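Local coordinates for sensor protein (Vibrio cholerae, PDB 3BY9) that senses C4-dicarboxylates such as succinate as the extracytoplasmic sensor domain of the membrane histidine kinase DctB, which probably phosphorylates itself on histidine to signal through a two-component system, at residues 129-134 and 147-152; 102-107 and 116-121; 188-193 and 210-215. All blocks are in the same frame, centred on the assembly; numbering follows the deposited sequence.

Contact 1: residues 129-134 and 147-152; sequences GYYYAY and VVKMDL. With SIN (succinic acid), chain E.
Succinate O1 is gripped from two strands at once: Tyr131 OH donates to it over 2.7 Å and Lys149 NZ over 2.8 Å. The two side chains run alongside one another, pointing the same way. With CG anti to the backbone N (chi1 177°) and every later torsion extended, the lysine lays its methylenes along the ring; CG sits over one face of Tyr131, 4.0 Å from the centroid, in a CH-pi contact. Succinate O1 meets the same ring at its edge, in plane. Lys149 NZ also donates to Gln127 O, which helps fix the ammonium in place, and its positive charge probably steadies the bound carboxylate.

Beneath this pair lies an antiparallel beta hairpin. Tyr131–Lys149 and Ala133–Val147 are non-hydrogen-bonded pairs, whereas Tyr130–Met150 and Tyr132–Val148 each close two backbone bonds. On the face away from succinate, selenomethionine Met150 packs its CE 3.9 Å from Tyr130 CB.

Both strands are interior to a five-stranded antiparallel sheet, 128-138 next to the outermost strand 116-121 and 141-150 next to 74-79; Tyr76 of the latter touches Tyr131 and Val147, while Leu27 of helix 5-27 packs on Tyr130, Tyr132 and Met150 across the opposite face.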
loop_
_atom_site.group_PDB
_atom_site.type_symbol
_atom_site.label_atom_id
_atom_site.label_comp_id
_atom_site.label_asym_id
_atom_site.label_seq_id
_atom_site.Cartn_x
_atom_site.Cartn_y
_atom_site.Cartn_z
ATOM N N GLY A 129 3.337 3.135 2.216
ATOM C CA GLY A 129 3.915 1.819 2.238
ATOM C C GLY A 129 2.897 0.741 1.941
ATOM O O GLY A 129 1.676 0.992 1.930
ATOM N N TYR A 130 3.412 -0.445 1.631
ATOM C CA TYR A 130 2.552 -1.605 1.494
ATOM C C TYR A 130 2.968 -2.418 2.750
ATOM O O TYR A 130 4.152 -2.687 2.958
ATOM C CB TYR A 130 2.890 -2.409 0.253
ATOM C CG TYR A 130 1.756 -3.330 -0.099
ATOM C CD1 TYR A 130 0.658 -2.868 -0.800
ATOM C CD2 TYR A 130 1.735 -4.638 0.392
ATOM C CE1 TYR A 130 -0.473 -3.666 -1.009
ATOM C CE2 TYR A 130 0.626 -5.452 0.188
ATOM C CZ TYR A 130 -0.469 -4.971 -0.501
ATOM O OH TYR A 130 -1.600 -5.770 -0.623
ATOM N N TYR A 131 1.980 -2.882 3.513
ATOM C CA TYR A 131 2.245 -3.566 4.766
ATOM C C TYR A 131 1.816 -5.011 4.757
ATOM O O TYR A 131 0.704 -5.315 4.294
ATOM C CB TYR A 131 1.464 -2.874 5.913
ATOM C CG TYR A 131 1.786 -1.399 6.133
ATOM C CD1 TYR A 131 2.509 -0.980 7.235
ATOM C CD2 TYR A 131 1.287 -0.413 5.267
ATOM C CE1 TYR A 131 2.750 0.385 7.492
ATOM C CE2 TYR A 131 1.520 0.948 5.527
ATOM C CZ TYR A 131 2.239 1.331 6.617
ATOM O OH TYR A 131 2.497 2.662 6.848
ATOM N N TYR A 132 2.708 -5.897 5.243
ATOM C CA TYR A 132 2.342 -7.315 5.413
ATOM C C TYR A 132 2.437 -7.603 6.917
ATOM O O TYR A 132 3.430 -7.237 7.562
ATOM C CB TYR A 132 3.330 -8.226 4.690
ATOM C CG TYR A 132 3.090 -8.243 3.190
ATOM C CD1 TYR A 132 2.012 -8.948 2.663
ATOM C CD2 TYR A 132 3.941 -7.566 2.344
ATOM C CE1 TYR A 132 1.790 -8.987 1.277
ATOM C CE2 TYR A 132 3.746 -7.592 0.961
ATOM C CZ TYR A 132 2.694 -8.295 0.452
ATOM O OH TYR A 132 2.554 -8.350 -0.912
ATOM N N ALA A 133 1.439 -8.288 7.474
ATOM C CA ALA A 133 1.461 -8.560 8.914
ATOM C C ALA A 133 1.118 -10.022 9.169
ATOM O O ALA A 133 0.464 -10.693 8.330
ATOM C CB ALA A 133 0.436 -7.637 9.622
ATOM N N TYR A 134 1.593 -10.534 10.294
ATOM C CA TYR A 134 1.351 -11.956 10.583
ATOM C C TYR A 134 1.338 -12.118 12.096
ATOM O O TYR A 134 2.090 -11.468 12.811
ATOM C CB TYR A 134 2.516 -12.786 9.994
ATOM C CG TYR A 134 2.158 -14.232 9.780
ATOM C CD1 TYR A 134 1.558 -14.652 8.582
ATOM C CD2 TYR A 134 2.404 -15.183 10.770
ATOM C CE1 TYR A 134 1.207 -15.988 8.400
ATOM C CE2 TYR A 134 2.056 -16.521 10.576
ATOM C CZ TYR A 134 1.455 -16.911 9.389
ATOM O OH TYR A 134 1.065 -18.259 9.207
ATOM N N VAL A 147 5.222 -7.029 11.538
ATOM C CA VAL A 147 4.850 -6.280 10.328
ATOM C C VAL A 147 6.074 -5.917 9.521
ATOM O O VAL A 147 7.114 -5.565 10.081
ATOM C CB VAL A 147 4.189 -4.934 10.718
ATOM C CG1 VAL A 147 3.674 -4.224 9.441
ATOM C CG2 VAL A 147 2.987 -5.177 11.696
ATOM N N VAL A 148 5.957 -6.045 8.210
ATOM C CA VAL A 148 7.037 -5.568 7.330
ATOM C C VAL A 148 6.357 -4.494 6.444
ATOM O O VAL A 148 5.310 -4.762 5.868
ATOM C CB VAL A 148 7.520 -6.719 6.433
ATOM C CG1 VAL A 148 8.402 -6.169 5.265
ATOM C CG2 VAL A 148 8.426 -7.654 7.266
ATOM N N LYS A 149 6.964 -3.311 6.339
ATOM C CA LYS A 149 6.445 -2.235 5.488
ATOM C C LYS A 149 7.434 -2.040 4.351
ATOM O O LYS A 149 8.623 -1.861 4.583
ATOM C CB LYS A 149 6.326 -0.940 6.292
ATOM C CG LYS A 149 5.872 0.253 5.455
ATOM C CD LYS A 149 5.965 1.546 6.305
ATOM C CE LYS A 149 5.486 2.763 5.447
ATOM N NZ LYS A 149 5.664 4.020 6.280
HETATM N N MSE A 150 6.890 -2.071 3.138
HETATM C CA MSE A 150 7.681 -1.935 1.902
HETATM C C MSE A 150 7.440 -0.567 1.293
HETATM O O MSE A 150 6.298 -0.130 1.181
HETATM C CB MSE A 150 7.249 -3.025 0.863
HETATM C CG MSE A 150 8.172 -3.058 -0.339
HETATM SE SE MSE A 150 7.225 -4.019 -1.803
HETATM C CE MSE A 150 5.941 -2.598 -2.243
ATOM N N ASP A 151 8.525 0.098 0.882
ATOM C CA ASP A 151 8.453 1.406 0.221
ATOM C C ASP A 151 7.905 1.081 -1.167
ATOM O O ASP A 151 8.152 -0.009 -1.693
ATOM C CB ASP A 151 9.886 1.955 0.122
ATOM C CG ASP A 151 9.969 3.293 -0.567
ATOM O OD1 ASP A 151 9.558 4.309 0.047
ATOM O OD2 ASP A 151 10.455 3.322 -1.726
ATOM N N LEU A 152 7.214 2.042 -1.763
ATOM C CA LEU A 152 6.599 1.843 -3.091
ATOM C C LEU A 152 7.446 2.244 -4.285
ATOM O O LEU A 152 7.018 2.070 -5.430
ATOM C CB LEU A 152 5.336 2.646 -3.172
ATOM C CG LEU A 152 4.392 2.330 -2.021
ATOM C CD1 LEU A 152 3.151 3.164 -2.173
ATOM C CD2 LEU A 152 4.035 0.853 -2.028
HETATM C C1 SIN E . 4.317 4.342 9.663
HETATM O O1 SIN E . 4.274 3.573 8.645
HETATM O O2 SIN E . 4.769 5.519 9.588
HETATM C C2 SIN E . 3.805 3.866 11.028
HETATM C C3 SIN E . 2.898 2.628 10.904
HETATM C C4 SIN E . 1.518 2.942 10.358
HETATM O O3 SIN E . 0.702 1.982 10.205
HETATM O O4 SIN E . 1.231 4.133 10.042
#

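Contact 2: residues 102-107 and 116-121; sequences AWRPYF and SQYFAL
Arg104 NH2 donates to Leu121 O at 2.8 Å, a side-chain-to-backbone hydrogen bond between residues 102-107 and 116-121. It is a bent one, 139° at the hydrogen, and the nitrogen stands above the carbonyl plane instead of on a lone pair. A water extends the polar link, accepting from Arg104 NH1 in the plane of the guanidinium and lying 2.8 Å from Tyr118 OH. At the other end of the contact Ser116 OG approaches Tyr106 O to 3.1 Å, but it has a stronger partner in Ser110 OG.

The guanidinium is also sandwiched: Trp103 CH2 lies over the centre of one face and Ala120 CB, 3.6 Å from Arg104 NH1, over the rim of the other, which limits its tilt. A bend at chi2 (-71°) turns the arginine toward the strand.

Arg104 and Tyr106 belong to the dicarboxylate pocket of this PAS-like sensor domain, where helix 105-110 packs against edge strand 116-121 of the antiparallel sheet. Arg104 NE and Tyr106 OH both bond to succinate O3, and Tyr106 OH has Tyr76 OH as a further partner.

Aromatic and apolar contacts centre on Tyr118. Pro105 lies over one face of its ring, CD 4.1 Å from the centroid in a CH-pi contact, and Pro105 CG comes to 3.6 Å from Tyr118 CZ. Tyr106 crosses Tyr118 at about a right angle; Tyr118 CD2 meets the edge of the Tyr106 ring, 4.0 Å from CD2. With chi1 at 62°, Tyr106 CG is lodged between its own N and carbonyl carbon, and one face of its ring rests on Arg104 CB.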
loop_
_atom_site.group_PDB
_atom_site.type_symbol
_atom_site.label_atom_id
_atom_site.label_comp_id
_atom_site.label_asym_id
_atom_site.label_seq_id
_atom_site.Cartn_x
_atom_site.Cartn_y
_atom_site.Cartn_z
ATOM N N ALA A 102 -3.223 -0.232 17.042
ATOM C CA ALA A 102 -4.399 -1.140 17.117
ATOM C C ALA A 102 -5.478 -0.662 16.179
ATOM O O ALA A 102 -6.339 -1.438 15.792
ATOM C CB ALA A 102 -4.962 -1.183 18.556
ATOM N N TRP A 103 -5.447 0.631 15.836
ATOM C CA TRP A 103 -6.414 1.237 14.933
ATOM C C TRP A 103 -6.162 0.891 13.452
ATOM O O TRP A 103 -7.049 1.134 12.566
ATOM C CB TRP A 103 -6.406 2.773 15.141
ATOM C CG TRP A 103 -5.056 3.409 14.937
ATOM C CD1 TRP A 103 -4.044 3.550 15.888
ATOM C CD2 TRP A 103 -4.531 3.956 13.707
ATOM N NE1 TRP A 103 -2.927 4.137 15.279
ATOM C CE2 TRP A 103 -3.204 4.395 13.965
ATOM C CE3 TRP A 103 -5.054 4.117 12.415
ATOM C CZ2 TRP A 103 -2.400 4.983 12.971
ATOM C CZ3 TRP A 103 -4.241 4.711 11.421
ATOM C CH2 TRP A 103 -2.939 5.128 11.715
ATOM N N ARG A 104 -5.009 0.295 13.152
ATOM C CA ARG A 104 -4.724 -0.061 11.760
ATOM C C ARG A 104 -5.302 -1.413 11.400
ATOM O O ARG A 104 -5.162 -2.377 12.149
ATOM C CB ARG A 104 -3.228 -0.157 11.500
ATOM C CG ARG A 104 -2.562 1.152 11.271
ATOM C CD ARG A 104 -2.949 1.776 9.896
ATOM N NE ARG A 104 -1.912 2.747 9.481
ATOM C CZ ARG A 104 -2.134 3.794 8.684
ATOM N NH1 ARG A 104 -3.341 4.032 8.185
ATOM N NH2 ARG A 104 -1.134 4.673 8.463
ATOM N N PRO A 105 -5.875 -1.530 10.211
ATOM C CA PRO A 105 -6.442 -2.842 9.831
ATOM C C PRO A 105 -5.435 -3.980 9.846
ATOM O O PRO A 105 -5.777 -5.101 10.183
ATOM C CB PRO A 105 -6.950 -2.583 8.419
ATOM C CG PRO A 105 -7.479 -1.155 8.528
ATOM C CD PRO A 105 -6.344 -0.451 9.304
ATOM N N TYR A 106 -4.177 -3.722 9.461
ATOM C CA TYR A 106 -3.257 -4.852 9.458
ATOM C C TYR A 106 -3.041 -5.409 10.859
ATOM O O TYR A 106 -2.784 -6.617 10.995
ATOM C CB TYR A 106 -1.929 -4.495 8.749
ATOM C CG TYR A 106 -1.136 -3.365 9.398
ATOM C CD1 TYR A 106 -0.421 -3.570 10.600
ATOM C CD2 TYR A 106 -1.069 -2.100 8.799
ATOM C CE1 TYR A 106 0.344 -2.531 11.189
ATOM C CE2 TYR A 106 -0.311 -1.063 9.389
ATOM C CZ TYR A 106 0.385 -1.287 10.582
ATOM O OH TYR A 106 1.099 -0.254 11.195
ATOM N N PHE A 107 -3.177 -4.595 11.907
ATOM C CA PHE A 107 -2.970 -5.146 13.230
ATOM C C PHE A 107 -4.321 -5.834 13.646
ATOM O O PHE A 107 -4.337 -6.953 14.159
ATOM C CB PHE A 107 -2.669 -4.032 14.250
ATOM C CG PHE A 107 -2.585 -4.549 15.670
ATOM C CD1 PHE A 107 -1.420 -5.169 16.122
ATOM C CD2 PHE A 107 -3.724 -4.553 16.487
ATOM C CE1 PHE A 107 -1.344 -5.794 17.346
ATOM C CE2 PHE A 107 -3.686 -5.182 17.730
ATOM C CZ PHE A 107 -2.476 -5.814 18.166
ATOM N N SER A 116 -2.274 -10.693 7.009
ATOM C CA SER A 116 -3.067 -9.634 6.426
ATOM C C SER A 116 -2.128 -8.744 5.644
ATOM O O SER A 116 -0.899 -8.837 5.771
ATOM C CB SER A 116 -3.805 -8.801 7.509
ATOM O OG SER A 116 -2.883 -8.085 8.298
ATOM N N GLN A 117 -2.713 -7.933 4.756
ATOM C CA GLN A 117 -1.901 -6.985 3.997
ATOM C C GLN A 117 -2.698 -5.696 3.874
ATOM O O GLN A 117 -3.944 -5.701 3.960
ATOM C CB GLN A 117 -1.515 -7.547 2.634
ATOM C CG GLN A 117 -2.695 -7.956 1.773
ATOM C CD GLN A 117 -2.216 -8.843 0.616
ATOM O OE1 GLN A 117 -2.466 -10.068 0.573
ATOM N NE2 GLN A 117 -1.487 -8.242 -0.296
ATOM N N TYR A 118 -1.996 -4.574 3.643
ATOM C CA TYR A 118 -2.691 -3.293 3.645
ATOM C C TYR A 118 -1.796 -2.249 3.005
ATOM O O TYR A 118 -0.610 -2.460 2.892
ATOM C CB TYR A 118 -2.900 -2.871 5.114
ATOM C CG TYR A 118 -3.835 -1.679 5.328
ATOM C CD1 TYR A 118 -5.195 -1.749 4.922
ATOM C CD2 TYR A 118 -3.391 -0.537 5.986
ATOM C CE1 TYR A 118 -6.069 -0.699 5.167
ATOM C CE2 TYR A 118 -4.261 0.536 6.257
ATOM C CZ TYR A 118 -5.597 0.432 5.838
ATOM O OH TYR A 118 -6.461 1.449 6.157
ATOM N N PHE A 119 -2.367 -1.132 2.540
ATOM C CA PHE A 119 -1.493 -0.059 2.020
ATOM C C PHE A 119 -2.005 1.217 2.663
ATOM O O PHE A 119 -3.202 1.322 2.966
ATOM C CB PHE A 119 -1.524 0.028 0.458
ATOM C CG PHE A 119 -2.902 0.104 -0.128
ATOM C CD1 PHE A 119 -3.553 1.325 -0.250
ATOM C CD2 PHE A 119 -3.562 -1.050 -0.531
ATOM C CE1 PHE A 119 -4.868 1.392 -0.778
ATOM C CE2 PHE A 119 -4.866 -0.983 -1.050
ATOM C CZ PHE A 119 -5.505 0.245 -1.167
ATOM N N ALA A 120 -1.106 2.169 2.917
ATOM C CA ALA A 120 -1.516 3.371 3.589
ATOM C C ALA A 120 -0.430 4.417 3.553
ATOM O O ALA A 120 0.713 4.137 3.184
ATOM C CB ALA A 120 -1.769 3.054 5.072
ATOM N N LEU A 121 -0.830 5.617 4.003
ATOM C CA LEU A 121 0.142 6.697 4.222
ATOM C C LEU A 121 0.571 6.536 5.675
ATOM O O LEU A 121 -0.265 6.571 6.579
ATOM C CB LEU A 121 -0.533 8.074 4.029
ATOM C CG LEU A 121 0.376 9.253 4.438
ATOM C CD1 LEU A 121 1.609 9.356 3.533
ATOM C CD2 LEU A 121 -0.426 10.559 4.287
HETATM O O HOH W 1 -5.928 2.859 8.500
#

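Contact 3: residues 188-193 and 210-215; sequences VADLSP and IPSLGW
Val188 is joined to Trp215 through its carbonyl as well as its side chain, and it has more surface buried here than any other residue of the two segments. Trp215 N donates to Val188 O at 3.0 Å, in the plane of the carbonyl, with an angle of 155° at the hydrogen. The same oxygen lies near the plane of the indole, at its edge, and Leu213 CB packs against it. Val188 CG1, anti to the backbone N (chi1 168°), meets Trp215 CE3 at 4.1 Å.

Trp215 also meets the residue after Val188: Ala189 CB touches Trp215 O at 3.4 Å, even though that side chain sets out away from the other segment. A water bridges the backbones here, accepting from Asp190 N and donating to Trp215 O. The indole NE1 turns to Asp236 O, while Trp183 meets the ring edge-to-face and Lys228 makes a cation-pi contact with it.

Ser212 supplies the side-chain hydrogen bond of the contact. Its OG donates to Asp190 OD1 over 2.7 Å, using the carboxylate's anti lone pair, and accepts from Gly214 N in an ST turn. One hydroxyl therefore both fastens the aspartate and shapes its own turn, which Gly214 continues with a positive phi of 73°. The Asp190 carboxylate may in turn polarise the hydroxyl and strengthen it as an acceptor for Gly214 N.

Both segments are loops, one leading from strand 175-176 into helix 193-202 and the other running from that helix toward strand 223-226. Leu191 and Ile210 meet loosely beside the helix, where both pack on Leu196, while Trp226 of strand 223-226 meets the Trp215 ring.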
loop_
_atom_site.group_PDB
_atom_site.type_symbol
_atom_site.label_atom_id
_atom_site.label_comp_id
_atom_site.label_asym_id
_atom_site.label_seq_id
_atom_site.Cartn_x
_atom_site.Cartn_y
_atom_site.Cartn_z
ATOM N N VAL A 188 -10.365 9.838 -8.549
ATOM C CA VAL A 188 -10.491 9.979 -9.989
ATOM C C VAL A 188 -11.700 10.833 -10.318
ATOM O O VAL A 188 -11.643 11.685 -11.206
ATOM C CB VAL A 188 -10.642 8.599 -10.663
ATOM C CG1 VAL A 188 -11.065 8.750 -12.133
ATOM C CG2 VAL A 188 -9.281 7.851 -10.583
ATOM N N ALA A 189 -12.796 10.589 -9.593
ATOM C CA ALA A 189 -14.067 11.291 -9.814
ATOM C C ALA A 189 -14.563 11.903 -8.514
ATOM O O ALA A 189 -14.102 11.564 -7.432
ATOM C CB ALA A 189 -15.128 10.296 -10.333
ATOM N N ASP A 190 -15.567 12.775 -8.619
ATOM C CA ASP A 190 -16.092 13.411 -7.427
ATOM C C ASP A 190 -16.664 12.407 -6.420
ATOM O O ASP A 190 -17.263 11.393 -6.808
ATOM C CB ASP A 190 -17.207 14.415 -7.787
ATOM C CG ASP A 190 -16.732 15.570 -8.658
ATOM O OD1 ASP A 190 -15.516 15.770 -8.839
ATOM O OD2 ASP A 190 -17.614 16.308 -9.163
ATOM N N LEU A 191 -16.455 12.717 -5.136
ATOM C CA LEU A 191 -16.919 11.892 -4.022
ATOM C C LEU A 191 -17.866 12.745 -3.164
ATOM O O LEU A 191 -17.714 13.974 -3.072
ATOM C CB LEU A 191 -15.744 11.447 -3.132
ATOM C CG LEU A 191 -14.797 10.446 -3.818
ATOM C CD1 LEU A 191 -13.582 10.147 -2.911
ATOM C CD2 LEU A 191 -15.556 9.189 -4.094
ATOM N N SER A 192 -18.797 12.090 -2.503
ATOM C CA SER A 192 -19.740 12.837 -1.675
ATOM C C SER A 192 -19.122 13.127 -0.302
ATOM O O SER A 192 -18.136 12.505 0.081
ATOM C CB SER A 192 -20.993 11.997 -1.505
ATOM O OG SER A 192 -20.697 10.913 -0.638
ATOM N N PRO A 193 -19.678 14.097 0.464
ATOM C CA PRO A 193 -19.129 14.397 1.786
ATOM C C PRO A 193 -19.104 13.167 2.669
ATOM O O PRO A 193 -18.224 12.997 3.501
ATOM C CB PRO A 193 -20.109 15.431 2.357
ATOM C CG PRO A 193 -20.510 16.213 1.124
ATOM C CD PRO A 193 -20.688 15.114 0.057
ATOM N N ILE A 210 -8.717 14.950 0.275
ATOM C CA ILE A 210 -8.785 14.109 -0.913
ATOM C C ILE A 210 -9.528 14.951 -1.972
ATOM O O ILE A 210 -10.737 14.893 -2.079
ATOM C CB ILE A 210 -9.603 12.856 -0.614
ATOM C CG1 ILE A 210 -9.002 12.116 0.605
ATOM C CG2 ILE A 210 -9.676 11.937 -1.861
ATOM C CD1 ILE A 210 -7.609 11.476 0.389
ATOM N N PRO A 211 -8.791 15.731 -2.773
ATOM C CA PRO A 211 -9.484 16.532 -3.790
ATOM C C PRO A 211 -9.857 15.604 -4.918
ATOM O O PRO A 211 -9.344 14.484 -5.015
ATOM C CB PRO A 211 -8.419 17.522 -4.288
ATOM C CG PRO A 211 -7.297 17.428 -3.341
ATOM C CD PRO A 211 -7.354 16.044 -2.720
ATOM N N SER A 212 -10.715 16.093 -5.804
ATOM C CA SER A 212 -11.141 15.287 -6.950
ATOM C C SER A 212 -10.464 15.724 -8.242
ATOM O O SER A 212 -10.303 16.926 -8.481
ATOM C CB SER A 212 -12.648 15.435 -7.137
ATOM O OG SER A 212 -13.021 14.787 -8.346
ATOM N N LEU A 213 -10.074 14.753 -9.073
ATOM C CA LEU A 213 -9.464 15.063 -10.383
ATOM C C LEU A 213 -10.571 15.432 -11.377
ATOM O O LEU A 213 -10.285 15.898 -12.492
ATOM C CB LEU A 213 -8.662 13.868 -10.896
ATOM C CG LEU A 213 -7.436 13.567 -10.014
ATOM C CD1 LEU A 213 -6.825 12.235 -10.424
ATOM C CD2 LEU A 213 -6.397 14.677 -10.115
ATOM N N GLY A 214 -11.814 15.127 -10.998
ATOM C CA GLY A 214 -12.958 15.533 -11.790
ATOM C C GLY A 214 -13.235 14.839 -13.090
ATOM O O GLY A 214 -13.931 15.399 -13.936
ATOM N N TRP A 215 -12.720 13.620 -13.269
ATOM C CA TRP A 215 -12.980 12.915 -14.530
ATOM C C TRP A 215 -14.331 12.217 -14.445
ATOM O O TRP A 215 -14.797 11.893 -13.348
ATOM C CB TRP A 215 -11.904 11.834 -14.788
ATOM C CG TRP A 215 -10.675 12.327 -15.526
ATOM C CD1 TRP A 215 -10.646 12.942 -16.744
ATOM C CD2 TRP A 215 -9.308 12.155 -15.127
ATOM N NE1 TRP A 215 -9.332 13.164 -17.135
ATOM C CE2 TRP A 215 -8.498 12.686 -16.159
ATOM C CE3 TRP A 215 -8.693 11.593 -13.994
ATOM C CZ2 TRP A 215 -7.096 12.673 -16.095
ATOM C CZ3 TRP A 215 -7.289 11.575 -13.934
ATOM C CH2 TRP A 215 -6.519 12.115 -14.981
HETATM O O HOH W 2 -16.156 13.437 -11.420
#

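Followed from the N terminus, the three contacts come in series, none nested in or crossing another. Contact 2 closes the short connection from helix 105-110 to strand 116-121. The next strand, 128-138, opens contact 1, which closes the hairpin with strand 141-150. These two touch directly: Tyr131 N lies 2.7 Å from Tyr118 O, a probable hydrogen bond between neighbouring strands, and together they carry four succinate-binding residues, Arg104, Tyr106, Tyr131 and Lys149. Contact 3 closes a later excursion containing helix 193-202. Its centre is about 27 Å from that of contact 1, and it belongs to the part of the chain built round the second, four-stranded sheet.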